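Local coordinates for glycosyl hydrolase family 2, TIM barrel domain protein (Parabacteroides merdae ATCC 43184, PDB 6DXU) that probably hydrolyses beta-glucuronides, releasing glucuronic acid, as a family 2 glycoside hydrolase of a human gut bacterium, at residues 27-32 with 195-200; 107-112 with 137-142; 492-497 with 572-577. One frame throughout, in Å; residues are numbered along the deposited sequence.

Contact 1 of 3, residues 27-32 with 195-200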
loop_
_atom_site.group_PDB
_atom_site.type_symbol
_atom_site.label_atom_id
_atom_site.label_comp_id
_atom_site.label_asym_id
_atom_site.label_seq_id
_atom_site.Cartn_x
_atom_site.Cartn_y
_atom_site.Cartn_z
ATOM N N ALA D 27 -13.316 -38.480 -0.531
ATOM C CA ALA D 27 -14.216 -39.616 -0.348
ATOM C C ALA D 27 -14.761 -39.696 1.077
ATOM O O ALA D 27 -15.679 -38.955 1.443
ATOM C CB ALA D 27 -13.504 -40.929 -0.696
ATOM N N MET D 28 -14.205 -40.607 1.880
ATOM C CA MET D 28 -14.598 -40.805 3.271
ATOM C C MET D 28 -13.838 -39.906 4.242
ATOM O O MET D 28 -14.095 -39.959 5.449
ATOM C CB MET D 28 -14.394 -42.273 3.664
ATOM N N ASN D 29 -12.906 -39.093 3.745
ATOM C CA ASN D 29 -12.087 -38.197 4.552
ATOM C C ASN D 29 -12.653 -36.784 4.598
ATOM O O ASN D 29 -11.966 -35.854 5.065
ATOM C CB ASN D 29 -10.670 -38.171 3.991
ATOM C CG ASN D 29 -10.665 -38.090 2.487
ATOM O OD1 ASN D 29 -11.514 -38.689 1.826
ATOM N ND2 ASN D 29 -9.734 -37.327 1.935
ATOM N N LYS D 30 -13.881 -36.611 4.108
ATOM C CA LYS D 30 -14.540 -35.321 3.950
ATOM C C LYS D 30 -15.633 -35.206 5.003
ATOM O O LYS D 30 -16.579 -36.001 5.018
ATOM C CB LYS D 30 -15.134 -35.216 2.550
ATOM C CG LYS D 30 -15.631 -33.855 2.139
ATOM C CD LYS D 30 -15.686 -33.794 0.621
ATOM C CE LYS D 30 -15.926 -32.399 0.085
ATOM N NZ LYS D 30 -15.265 -32.224 -1.257
ATOM N N ILE D 31 -15.519 -34.201 5.856
ATOM C CA ILE D 31 -16.367 -34.066 7.030
ATOM C C ILE D 31 -17.096 -32.738 6.948
ATOM O O ILE D 31 -16.456 -31.678 6.938
ATOM C CB ILE D 31 -15.541 -34.172 8.318
ATOM C CG1 ILE D 31 -14.821 -35.523 8.331
ATOM C CG2 ILE D 31 -16.425 -33.981 9.538
ATOM C CD1 ILE D 31 -13.635 -35.580 9.259
ATOM N N ARG D 32 -18.423 -32.789 6.850
ATOM C CA ARG D 32 -19.197 -31.557 6.882
ATOM C C ARG D 32 -19.143 -30.965 8.287
ATOM O O ARG D 32 -19.495 -31.629 9.263
ATOM C CB ARG D 32 -20.636 -31.827 6.459
ATOM C CG ARG D 32 -20.778 -31.978 4.968
ATOM C CD ARG D 32 -22.162 -32.531 4.595
ATOM N NE ARG D 32 -22.256 -32.699 3.152
ATOM C CZ ARG D 32 -23.322 -33.195 2.531
ATOM N NH1 ARG D 32 -24.385 -33.568 3.237
ATOM N NH2 ARG D 32 -23.321 -33.317 1.212
ATOM N N ASN D 195 -16.405 -28.022 4.473
ATOM C CA ASN D 195 -15.905 -29.369 4.693
ATOM C C ASN D 195 -14.506 -29.307 5.274
ATOM O O ASN D 195 -13.664 -28.520 4.818
ATOM C CB ASN D 195 -15.857 -30.173 3.390
ATOM C CG ASN D 195 -17.170 -30.140 2.635
ATOM O OD1 ASN D 195 -18.137 -30.768 3.055
ATOM N ND2 ASN D 195 -17.212 -29.404 1.521
ATOM N N LEU D 196 -14.266 -30.147 6.272
ATOM C CA LEU D 196 -12.918 -30.426 6.726
ATOM C C LEU D 196 -12.435 -31.627 5.929
ATOM O O LEU D 196 -13.039 -32.700 5.997
ATOM C CB LEU D 196 -12.885 -30.715 8.225
ATOM C CG LEU D 196 -11.498 -31.038 8.791
ATOM C CD1 LEU D 196 -10.627 -29.812 8.688
ATOM C CD2 LEU D 196 -11.612 -31.487 10.246
ATOM N N VAL D 197 -11.342 -31.457 5.190
ATOM C CA VAL D 197 -10.860 -32.497 4.292
ATOM C C VAL D 197 -9.484 -32.907 4.770
ATOM O O VAL D 197 -8.546 -32.104 4.742
ATOM C CB VAL D 197 -10.806 -32.018 2.833
ATOM C CG1 VAL D 197 -10.308 -33.147 1.929
ATOM C CG2 VAL D 197 -12.182 -31.529 2.387
ATOM N N TYR D 198 -9.359 -34.151 5.208
ATOM C CA TYR D 198 -8.056 -34.713 5.517
ATOM C C TYR D 198 -7.488 -35.365 4.265
ATOM O O TYR D 198 -8.177 -36.149 3.600
ATOM C CB TYR D 198 -8.168 -35.749 6.631
ATOM C CG TYR D 198 -8.576 -35.226 7.993
ATOM C CD1 TYR D 198 -9.760 -35.651 8.595
ATOM C CD2 TYR D 198 -7.763 -34.330 8.692
ATOM C CE1 TYR D 198 -10.125 -35.198 9.853
ATOM C CE2 TYR D 198 -8.125 -33.869 9.958
ATOM C CZ TYR D 198 -9.310 -34.312 10.528
ATOM O OH TYR D 198 -9.673 -33.872 11.786
ATOM N N LEU D 199 -6.229 -35.067 3.963
ATOM C CA LEU D 199 -5.550 -35.617 2.805
ATOM C C LEU D 199 -4.257 -36.283 3.240
ATOM O O LEU D 199 -3.639 -35.855 4.221
ATOM C CB LEU D 199 -5.218 -34.520 1.775
ATOM C CG LEU D 199 -6.425 -33.799 1.178
ATOM C CD1 LEU D 199 -5.920 -32.584 0.406
ATOM C CD2 LEU D 199 -7.218 -34.754 0.271
ATOM N N PRO D 200 -3.807 -37.313 2.507
ATOM C CA PRO D 200 -2.447 -37.827 2.718
ATOM C C PRO D 200 -1.428 -36.878 2.103
ATOM O O PRO D 200 -1.805 -35.817 1.597
ATOM C CB PRO D 200 -2.471 -39.179 1.997
ATOM C CG PRO D 200 -3.432 -38.947 0.856
ATOM C CD PRO D 200 -4.491 -37.994 1.393
HETATM O O HOH W 1 -20.065 -31.908 1.564
#
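Ile31 and Tyr198 meet on one face of an antiparallel beta-sheet in the sugar-binding domain, where strand 30-32, outermost within the chain, pairs with strand 194-199. The two side chains cross at a slant, and CD1 of Ile31 lies 3.6 Å from CE1 of Tyr198. CG1 of Ile31 stands anti to the carbonyl carbon (chi1 -58°), and the extended branch carries CD1 to the ring. The phenol hydroxyl is bonded farther off, to the backbone of Asp100. Ile31 and Leu196 form the hydrogen-bonded pair of the ladder, with Ile31 N to Leu196 O at 2.9 Å and Leu196 N to Ile31 O at 2.8 Å. On the other face Lys30 passes the amide of Asn195 obliquely, its CE 3.6 Å from Asn195 ND2. The lysine ammonium goes on to a salt bridge with Asp111. Arg32 lies beside Asn195 and points the same way. A water joins the two, accepting from Arg32 NE and donating to Asn195 OD1, while NH2 of the arginine pairs with Glu345. Asn29 extends the pairing beyond the strand. Its backbone O accepts from Tyr198 N, and its ND2 gives a nearly straight bond of 2.6 Å to Tyr198 O, which lies in the plane of the Asn29 amide.

Contact 2 of 3, residues 107-112 with 137-142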
loop_
_atom_site.group_PDB
_atom_site.type_symbol
_atom_site.label_atom_id
_atom_site.label_comp_id
_atom_site.label_asym_id
_atom_site.label_seq_id
_atom_site.Cartn_x
_atom_site.Cartn_y
_atom_site.Cartn_z
ATOM N N ARG D 107 -2.471 -33.603 5.347
ATOM C CA ARG D 107 -2.853 -32.210 5.193
ATOM C C ARG D 107 -4.256 -32.010 5.731
ATOM O O ARG D 107 -5.091 -32.923 5.684
ATOM C CB ARG D 107 -2.819 -31.768 3.719
ATOM C CG ARG D 107 -1.556 -32.156 2.967
ATOM C CD ARG D 107 -0.303 -31.596 3.612
ATOM N NE ARG D 107 -0.216 -30.137 3.524
ATOM C CZ ARG D 107 0.835 -29.432 3.930
ATOM N NH1 ARG D 107 1.883 -30.054 4.457
ATOM N NH2 ARG D 107 0.843 -28.110 3.817
ATOM N N ILE D 108 -4.507 -30.791 6.213
ATOM C CA ILE D 108 -5.815 -30.365 6.696
ATOM C C ILE D 108 -6.287 -29.254 5.771
ATOM O O ILE D 108 -5.666 -28.178 5.722
ATOM C CB ILE D 108 -5.736 -29.835 8.140
ATOM C CG1 ILE D 108 -5.012 -30.819 9.051
ATOM C CG2 ILE D 108 -7.126 -29.546 8.682
ATOM C CD1 ILE D 108 -4.496 -30.160 10.332
ATOM N N VAL D 109 -7.390 -29.482 5.065
ATOM C CA VAL D 109 -7.886 -28.508 4.104
ATOM C C VAL D 109 -9.317 -28.144 4.475
ATOM O O VAL D 109 -10.142 -29.026 4.745
ATOM C CB VAL D 109 -7.805 -29.037 2.659
ATOM C CG1 VAL D 109 -8.462 -28.071 1.703
ATOM C CG2 VAL D 109 -6.347 -29.269 2.259
ATOM N N LEU D 110 -9.611 -26.848 4.470
ATOM C CA LEU D 110 -10.978 -26.357 4.576
ATOM C C LEU D 110 -11.505 -26.153 3.168
ATOM O O LEU D 110 -10.922 -25.394 2.392
ATOM C CB LEU D 110 -11.043 -25.043 5.349
ATOM C CG LEU D 110 -10.620 -25.045 6.815
ATOM C CD1 LEU D 110 -10.577 -23.590 7.341
ATOM C CD2 LEU D 110 -11.538 -25.914 7.648
ATOM N N ASP D 111 -12.596 -26.833 2.837
ATOM C CA ASP D 111 -13.132 -26.843 1.482
ATOM C C ASP D 111 -14.506 -26.192 1.527
ATOM O O ASP D 111 -15.446 -26.762 2.090
ATOM C CB ASP D 111 -13.195 -28.281 0.955
ATOM C CG ASP D 111 -13.848 -28.386 -0.412
ATOM O OD1 ASP D 111 -13.796 -27.405 -1.179
ATOM O OD2 ASP D 111 -14.401 -29.461 -0.718
ATOM N N PHE D 112 -14.622 -25.004 0.935
ATOM C CA PHE D 112 -15.860 -24.222 0.951
ATOM C C PHE D 112 -16.659 -24.540 -0.309
ATOM O O PHE D 112 -16.240 -24.182 -1.414
ATOM C CB PHE D 112 -15.551 -22.721 0.997
ATOM C CG PHE D 112 -14.912 -22.245 2.283
ATOM C CD1 PHE D 112 -13.552 -22.408 2.504
ATOM C CD2 PHE D 112 -15.669 -21.603 3.257
ATOM C CE1 PHE D 112 -12.956 -21.961 3.680
ATOM C CE2 PHE D 112 -15.070 -21.142 4.449
ATOM C CZ PHE D 112 -13.723 -21.329 4.655
ATOM N N SER D 137 -16.546 -22.565 -5.590
ATOM C CA SER D 137 -15.889 -23.299 -4.520
ATOM C C SER D 137 -14.420 -22.881 -4.434
ATOM O O SER D 137 -13.829 -22.421 -5.414
ATOM C CB SER D 137 -16.024 -24.808 -4.764
ATOM O OG SER D 137 -15.389 -25.557 -3.752
ATOM N N TRP D 138 -13.842 -23.020 -3.241
ATOM C CA TRP D 138 -12.459 -22.639 -2.990
ATOM C C TRP D 138 -12.020 -23.350 -1.723
ATOM O O TRP D 138 -12.854 -23.840 -0.956
ATOM C CB TRP D 138 -12.298 -21.115 -2.850
ATOM C CG TRP D 138 -13.274 -20.479 -1.884
ATOM C CD1 TRP D 138 -14.609 -20.259 -2.097
ATOM C CD2 TRP D 138 -12.994 -19.979 -0.565
ATOM N NE1 TRP D 138 -15.178 -19.664 -0.992
ATOM C CE2 TRP D 138 -14.209 -19.476 -0.042
ATOM C CE3 TRP D 138 -11.836 -19.887 0.211
ATOM C CZ2 TRP D 138 -14.299 -18.906 1.234
ATOM C CZ3 TRP D 138 -11.927 -19.330 1.477
ATOM C CH2 TRP D 138 -13.145 -18.845 1.975
ATOM N N ASN D 139 -10.708 -23.420 -1.510
ATOM C CA ASN D 139 -10.233 -24.138 -0.334
ATOM C C ASN D 139 -8.978 -23.481 0.220
ATOM O O ASN D 139 -8.323 -22.678 -0.450
ATOM C CB ASN D 139 -9.972 -25.619 -0.650
ATOM C CG ASN D 139 -9.054 -25.813 -1.839
ATOM O OD1 ASN D 139 -7.919 -25.359 -1.831
ATOM N ND2 ASN D 139 -9.548 -26.484 -2.873
ATOM N N VAL D 140 -8.653 -23.840 1.468
ATOM C CA VAL D 140 -7.495 -23.313 2.185
ATOM C C VAL D 140 -6.816 -24.477 2.895
ATOM O O VAL D 140 -7.451 -25.155 3.710
ATOM C CB VAL D 140 -7.885 -22.241 3.218
ATOM C CG1 VAL D 140 -6.624 -21.678 3.883
ATOM C CG2 VAL D 140 -8.712 -21.134 2.573
ATOM N N ASP D 141 -5.533 -24.696 2.614
ATOM C CA ASP D 141 -4.741 -25.670 3.374
ATOM C C ASP D 141 -4.302 -25.002 4.673
ATOM O O ASP D 141 -3.506 -24.064 4.650
ATOM C CB ASP D 141 -3.525 -26.125 2.566
ATOM C CG ASP D 141 -2.771 -27.284 3.211
ATOM O OD1 ASP D 141 -2.729 -27.361 4.449
ATOM O OD2 ASP D 141 -2.133 -28.078 2.474
ATOM N N ILE D 142 -4.794 -25.481 5.815
ATOM C CA ILE D 142 -4.472 -24.850 7.094
ATOM C C ILE D 142 -3.463 -25.664 7.888
ATOM O O ILE D 142 -3.243 -25.383 9.075
ATOM C CB ILE D 142 -5.739 -24.589 7.927
ATOM C CG1 ILE D 142 -6.441 -25.920 8.261
ATOM C CG2 ILE D 142 -6.654 -23.654 7.175
ATOM C CD1 ILE D 142 -7.603 -25.791 9.299
HETATM O O HOH W 2 -16.347 -27.773 -2.390
#
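Phe112 and Trp138 lie flat against each other in an offset stack. The phenyl ring and the six-membered indole ring have centroids 3.9 Å apart and planes only 3° off parallel. CH2 of Trp138 sits over the middle of the Phe112 ring, and CB of Phe112 lies over the five-membered ring of Trp138, 3.8 Å from its centroid, a CH-pi contact. The indole also stacks on His131. Farther along, Ile142 CG1 packs on Ile108 CG2 at 3.7 Å, and Ile142 CG2 reaches Leu110 CD1. Leu110, Phe112, Trp138 and Val140 share one side of an antiparallel sheet in the sugar-binding domain, where 138-141 is an outermost strand within the chain. Ile142, the N-cap residue of helix 143-150, gives its N-H to Ile108 O. At one end Phe112 O takes two donors, Trp138 N and Ser137 OG, the latter from above the carbonyl plane. A water donates to both Ser137 OG and Asp111 OD1, and Asp111 OD2 forms a salt bridge with Lys30. At the other end Arg107, bent at chi2 and chi3, makes a salt bridge to Asp141. Arg107 NE meets the syn lone pair of Asp141 OD2 at 3.0 Å, while Arg107 NH2 reaches the same oxygen from above the carboxylate plane. Tyr229 OH also bonds to OD2.

Contact 3 of 3, residues 492-497 with 572-577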
loop_
_atom_site.group_PDB
_atom_site.type_symbol
_atom_site.label_atom_id
_atom_site.label_comp_id
_atom_site.label_asym_id
_atom_site.label_seq_id
_atom_site.Cartn_x
_atom_site.Cartn_y
_atom_site.Cartn_z
ATOM N N VAL D 492 -49.755 -9.850 -24.909
ATOM C CA VAL D 492 -50.683 -10.926 -24.593
ATOM C C VAL D 492 -49.986 -12.247 -24.861
ATOM O O VAL D 492 -49.124 -12.343 -25.742
ATOM C CB VAL D 492 -51.973 -10.794 -25.426
ATOM C CG1 VAL D 492 -52.664 -9.473 -25.097
ATOM C CG2 VAL D 492 -51.656 -10.880 -26.928
ATOM N N PHE D 493 -50.342 -13.272 -24.086
ATOM C CA PHE D 493 -49.565 -14.489 -24.246
ATOM C C PHE D 493 -49.878 -15.217 -25.549
ATOM O O PHE D 493 -49.083 -16.067 -25.961
ATOM C CB PHE D 493 -49.699 -15.419 -23.019
ATOM C CG PHE D 493 -51.110 -15.889 -22.689
ATOM C CD1 PHE D 493 -51.698 -15.528 -21.477
ATOM C CD2 PHE D 493 -51.794 -16.768 -23.520
ATOM C CE1 PHE D 493 -52.967 -15.989 -21.127
ATOM C CE2 PHE D 493 -53.061 -17.232 -23.177
ATOM C CZ PHE D 493 -53.649 -16.835 -21.969
ATOM N N THR D 494 -50.979 -14.884 -26.234
ATOM C CA THR D 494 -51.209 -15.495 -27.543
ATOM C C THR D 494 -50.225 -15.008 -28.605
ATOM O O THR D 494 -50.188 -15.589 -29.694
ATOM C CB THR D 494 -52.648 -15.231 -28.011
ATOM O OG1 THR D 494 -52.928 -13.832 -27.898
ATOM C CG2 THR D 494 -53.637 -16.007 -27.165
ATOM N N ASP D 495 -49.427 -13.979 -28.317
ATOM C CA ASP D 495 -48.353 -13.547 -29.209
ATOM C C ASP D 495 -47.049 -14.327 -29.030
ATOM O O ASP D 495 -46.085 -14.046 -29.751
ATOM C CB ASP D 495 -48.077 -12.056 -29.025
ATOM C CG ASP D 495 -49.104 -11.182 -29.724
ATOM O OD1 ASP D 495 -49.895 -11.718 -30.524
ATOM O OD2 ASP D 495 -49.103 -9.957 -29.491
ATOM N N TYR D 496 -47.000 -15.300 -28.117
ATOM C CA TYR D 496 -45.742 -15.975 -27.795
ATOM C C TYR D 496 -45.081 -16.572 -29.041
ATOM O O TYR D 496 -43.891 -16.345 -29.297
ATOM C CB TYR D 496 -45.995 -17.061 -26.745
ATOM C CG TYR D 496 -44.922 -18.135 -26.710
ATOM C CD1 TYR D 496 -45.191 -19.434 -27.151
ATOM C CD2 TYR D 496 -43.639 -17.843 -26.266
ATOM C CE1 TYR D 496 -44.209 -20.420 -27.126
ATOM C CE2 TYR D 496 -42.655 -18.808 -26.247
ATOM C CZ TYR D 496 -42.943 -20.091 -26.677
ATOM O OH TYR D 496 -41.956 -21.052 -26.652
ATOM N N LYS D 497 -45.836 -17.338 -29.829
ATOM C CA LYS D 497 -45.239 -18.035 -30.968
ATOM C C LYS D 497 -44.711 -17.053 -32.008
ATOM O O LYS D 497 -43.588 -17.207 -32.511
ATOM C CB LYS D 497 -46.260 -18.982 -31.596
ATOM C CG LYS D 497 -45.721 -19.768 -32.786
ATOM C CD LYS D 497 -46.722 -20.818 -33.210
ATOM C CE LYS D 497 -46.316 -21.503 -34.495
ATOM N NZ LYS D 497 -47.266 -22.628 -34.778
ATOM N N ILE D 572 -49.418 -20.589 -19.017
ATOM C CA ILE D 572 -48.490 -21.697 -19.225
ATOM C C ILE D 572 -49.061 -22.696 -20.223
ATOM O O ILE D 572 -48.357 -23.171 -21.129
ATOM C CB ILE D 572 -48.159 -22.368 -17.881
ATOM C CG1 ILE D 572 -47.344 -21.390 -17.018
ATOM C CG2 ILE D 572 -47.423 -23.700 -18.095
ATOM C CD1 ILE D 572 -47.273 -21.802 -15.541
ATOM N N ASP D 573 -50.340 -23.050 -20.044
ATOM C CA ASP D 573 -51.053 -23.937 -20.961
ATOM C C ASP D 573 -50.829 -23.497 -22.403
ATOM O O ASP D 573 -50.447 -24.297 -23.267
ATOM C CB ASP D 573 -52.544 -23.911 -20.574
ATOM C CG ASP D 573 -53.407 -24.929 -21.312
ATOM O OD1 ASP D 573 -52.983 -25.548 -22.313
ATOM O OD2 ASP D 573 -54.559 -25.104 -20.857
ATOM N N TRP D 574 -51.026 -22.207 -22.662
ATOM C CA TRP D 574 -50.873 -21.682 -24.015
ATOM C C TRP D 574 -49.457 -21.896 -24.543
ATOM O O TRP D 574 -49.268 -22.439 -25.641
ATOM C CB TRP D 574 -51.232 -20.195 -24.040
ATOM C CG TRP D 574 -51.114 -19.633 -25.413
ATOM C CD1 TRP D 574 -50.018 -19.031 -25.971
ATOM C CD2 TRP D 574 -52.108 -19.690 -26.442
ATOM N NE1 TRP D 574 -50.281 -18.683 -27.274
ATOM C CE2 TRP D 574 -51.556 -19.082 -27.591
ATOM C CE3 TRP D 574 -53.415 -20.186 -26.502
ATOM C CZ2 TRP D 574 -52.268 -18.947 -28.779
ATOM C CZ3 TRP D 574 -54.122 -20.057 -27.687
ATOM C CH2 TRP D 574 -53.544 -19.439 -28.811
ATOM N N HIS D 575 -48.447 -21.477 -23.771
ATOM C CA HIS D 575 -47.058 -21.629 -24.204
ATOM C C HIS D 575 -46.746 -23.077 -24.564
ATOM O O HIS D 575 -46.113 -23.361 -25.591
ATOM C CB HIS D 575 -46.099 -21.161 -23.106
ATOM C CG HIS D 575 -45.915 -19.678 -23.028
ATOM N ND1 HIS D 575 -46.876 -18.835 -22.520
ATOM C CD2 HIS D 575 -44.864 -18.891 -23.362
ATOM C CE1 HIS D 575 -46.435 -17.591 -22.554
ATOM N NE2 HIS D 575 -45.213 -17.598 -23.059
ATOM N N LEU D 576 -47.165 -24.012 -23.710
ATOM C CA LEU D 576 -46.784 -25.407 -23.907
ATOM C C LEU D 576 -47.472 -26.008 -25.130
ATOM O O LEU D 576 -46.874 -26.819 -25.846
ATOM C CB LEU D 576 -47.103 -26.220 -22.655
ATOM C CG LEU D 576 -46.319 -25.730 -21.436
ATOM C CD1 LEU D 576 -46.522 -26.653 -20.246
ATOM C CD2 LEU D 576 -44.832 -25.603 -21.796
ATOM N N LYS D 577 -48.726 -25.646 -25.387
ATOM C CA LYS D 577 -49.356 -26.206 -26.576
ATOM C C LYS D 577 -48.793 -25.575 -27.845
ATOM O O LYS D 577 -48.665 -26.257 -28.868
ATOM C CB LYS D 577 -50.874 -26.081 -26.482
ATOM C CG LYS D 577 -51.432 -24.711 -26.636
ATOM C CD LYS D 577 -52.132 -24.566 -27.972
ATOM C CE LYS D 577 -52.783 -23.199 -28.087
ATOM N NZ LYS D 577 -52.854 -22.715 -29.492
HETATM O O HOH W 3 -48.696 -17.835 -29.478
#
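Trp574 and His575, neighbours on helix 565-579, pack against Phe493 and Thr494, just before helix 496-504, and Tyr496, its first residue. The contact joins two helical parts of the TIM barrel region. Two aromatic pairs meet obliquely. Phe493 CD2 lies 3.5 Å from Trp574 CG, with the ring planes 45° apart. Tyr496 and His575 are tilted by 39°, and CD2 of His575 stands 3.3 Å above one face of the Tyr496 ring, toward its rim. Phe493 CB touches CE1 of the same imidazole. Two CH-pi contacts complete the apolar part. Thr494 CG2 lies over the six-membered ring of Trp574, 3.7 Å from its centroid, while CE of Lys577 covers the opposite face. Tyr496 CB sits over the imidazole, whose ring also stacks with Trp515. Among the polar ends, His575 ND1 bonds to Leu571 O of its own helix, and Tyr496 OH reaches across to Gln579. Trp574 CG is anti to its backbone N (chi1 -179°), which reaches the indole out to the other segment. One water in the indole plane accepts from Trp574 NE1 at 2.8 Å and from Lys497 N, and donates to Thr494 O at 2.7 Å.

How the contacts relate
Contacts 1 and 2 belong to one four-stranded sheet. Their inner strands, 194-199 and 107-112, are neighbours in it, and strands 30-32 and 138-141 lie outermost within the chain. The centres are 10 Å apart. Val197 N lies 2.7 Å from Val109 O, a probable hydrogen bond, and Leu196 CD1 packs on Ile108 CG2 at 3.5 Å. Along the chain contact 2 is nested inside the loop that contact 1 closes. Contact 3 follows later, on the opposite side of the chain's centre, about 50 Å from contact 1 and about 49 Å from contact 2 between centres. None of the three segment pairs contributes residues to the bicine pockets or sodium sites.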